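Local coordinates for protein beta-lactamase (Francisella tularensis subsp. tularensis, PDB 3P09) that probably hydrolyses the beta-lactam ring of antibiotics to give substituted beta-amino acids, as a class A beta-lactamase, at residues N214-S219 and D241-W246. Numbering follows the deposited sequence. Where two conformers were deposited one is given.
Sequences NRIAFS and DVAIIW
Ile216 and Asp241 carry this contact. The carboxylate of Asp241 reaches across from its strand with CG anti to the backbone N (chi1 -165°) and takes the backbone N-H of Ile216 on OD2. The bond is 2.9 Å from Ile216 N to Asp241 OD2, uses the anti lone pair of that oxygen, and is fairly straight at 157°. A water donates a hydrogen bond to Asp241 OD2 at 2.8 Å and accepts one from Ala217 N, so a single carboxylate oxygen serves two successive amides of the turn, one directly and one through the water. CB and CG1 of Ile216 pack against the same oxygen. The other oxygen, OD1, lies close to OD1 of Asp228, a pairing that may raise the pKa of one of the two carboxylates.

The strand, 239-246, belongs to the antiparallel sheet of the class A beta-lactamase fold, between strands 225-232 and 253-260. The turn lies on the sheet face that also carries helix 271-289, while Val242 and Ile244 face the other way, onto helix 178-190.

Further along, the side chain of Ile216 forks over the strand. Its CD1 meets CB of Ala243 at 3.7 Å, and its CG2 branch meets CD1 of Ile245 at 4.2 Å, where the two isoleucines lie at an angle to each other. Back at Asp241, CB of Arg215 lies 3.2 Å from OD2. From CG to NE the arginine chain is extended, which carries the guanidinium past the aspartate to a salt bridge with Glu271 and hydrogen bonds to Thr232, Gly231 and Asn240.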
# COMPACT_ATOMS: atom_id res chain seq x y z
N ASN A 214 0.53 12.33 -6.96
CA ASN A 214 1.21 13.42 -6.28
C ASN A 214 2.12 12.94 -5.16
O ASN A 214 2.49 13.71 -4.26
CB ASN A 214 0.20 14.45 -5.77
CG ASN A 214 -0.40 15.27 -6.89
OD1 ASN A 214 0.30 16.03 -7.56
ND2 ASN A 214 -1.70 15.12 -7.11
N ARG A 215 2.47 11.66 -5.21
CA ARG A 215 3.37 11.10 -4.21
C ARG A 215 4.65 10.61 -4.86
O ARG A 215 5.34 11.41 -5.48
CB ARG A 215 2.63 10.07 -3.35
CG ARG A 215 1.49 10.78 -2.59
CD ARG A 215 0.68 9.86 -1.68
NE ARG A 215 -0.45 10.60 -1.15
CZ ARG A 215 -1.24 10.19 -0.16
NH1 ARG A 215 -1.02 9.02 0.45
NH2 ARG A 215 -2.24 10.97 0.23
N ILE A 216 4.99 9.34 -4.75
CA ILE A 216 6.26 8.88 -5.32
C ILE A 216 6.38 9.18 -6.81
O ILE A 216 7.42 9.66 -7.29
CB ILE A 216 6.47 7.37 -5.08
CG1 ILE A 216 6.75 7.11 -3.59
CG2 ILE A 216 7.59 6.85 -5.94
CD1 ILE A 216 6.73 5.64 -3.18
N ALA A 217 5.31 8.89 -7.55
CA ALA A 217 5.31 9.06 -9.00
C ALA A 217 5.69 10.47 -9.41
O ALA A 217 6.33 10.68 -10.45
CB ALA A 217 3.94 8.68 -9.59
N PHE A 218 5.29 11.44 -8.60
CA PHE A 218 5.52 12.85 -8.87
C PHE A 218 7.01 13.17 -9.07
O PHE A 218 7.36 14.15 -9.73
CB PHE A 218 4.96 13.66 -7.69
CG PHE A 218 5.04 15.15 -7.87
CD1 PHE A 218 6.16 15.86 -7.46
CD2 PHE A 218 3.97 15.86 -8.40
CE1 PHE A 218 6.23 17.24 -7.61
CE2 PHE A 218 4.03 17.23 -8.54
CZ PHE A 218 5.16 17.92 -8.14
N SER A 219 7.88 12.34 -8.50
CA SER A 219 9.30 12.64 -8.48
C SER A 219 10.15 11.66 -9.27
O SER A 219 11.37 11.83 -9.35
CB SER A 219 9.80 12.71 -7.04
OG SER A 219 9.13 13.75 -6.33
N ASP A 241 2.96 5.98 0.72
CA ASP A 241 2.95 5.50 -0.65
C ASP A 241 3.94 4.34 -0.72
O ASP A 241 5.07 4.49 -0.29
CB ASP A 241 3.32 6.62 -1.64
CG ASP A 241 2.97 6.27 -3.09
OD1 ASP A 241 2.25 5.28 -3.33
OD2 ASP A 241 3.41 7.01 -3.99
N VAL A 242 3.50 3.19 -1.22
CA VAL A 242 4.39 2.04 -1.36
C VAL A 242 4.34 1.57 -2.80
O VAL A 242 3.26 1.33 -3.36
CB VAL A 242 4.02 0.89 -0.40
CG1 VAL A 242 5.01 -0.28 -0.52
CG2 VAL A 242 3.96 1.39 1.04
N ALA A 243 5.52 1.42 -3.41
CA ALA A 243 5.60 1.36 -4.85
C ALA A 243 6.53 0.28 -5.35
O ALA A 243 7.45 -0.14 -4.63
CB ALA A 243 6.05 2.69 -5.39
N ILE A 244 6.26 -0.19 -6.56
CA ILE A 244 7.27 -0.93 -7.31
C ILE A 244 7.67 -0.04 -8.47
O ILE A 244 6.82 0.57 -9.12
CB ILE A 244 6.74 -2.23 -7.90
CG1 ILE A 244 6.24 -3.18 -6.80
CG2 ILE A 244 7.84 -2.90 -8.71
CD1 ILE A 244 7.30 -3.60 -5.86
N ILE A 245 8.97 0.02 -8.73
CA ILE A 245 9.50 0.93 -9.74
C ILE A 245 10.42 0.15 -10.65
O ILE A 245 11.20 -0.68 -10.17
CB ILE A 245 10.32 2.05 -9.08
CG1 ILE A 245 9.44 2.81 -8.07
CG2 ILE A 245 10.90 2.97 -10.14
CD1 ILE A 245 10.20 3.82 -7.22
N TRP A 246 10.30 0.39 -11.95
CA TRP A 246 11.17 -0.20 -12.96
C TRP A 246 12.01 0.91 -13.55
O TRP A 246 11.57 1.60 -14.46
CB TRP A 246 10.35 -0.83 -14.09
CG TRP A 246 9.60 -2.08 -13.70
CD1 TRP A 246 9.97 -3.37 -13.96
CD2 TRP A 246 8.35 -2.16 -13.01
NE1 TRP A 246 9.02 -4.24 -13.46
CE2 TRP A 246 8.02 -3.52 -12.88
CE3 TRP A 246 7.47 -1.20 -12.49
CZ2 TRP A 246 6.86 -3.94 -12.25
CZ3 TRP A 246 6.32 -1.63 -11.86
CH2 TRP A 246 6.02 -2.99 -11.75
O HOH W 1 3.09 7.21 -6.75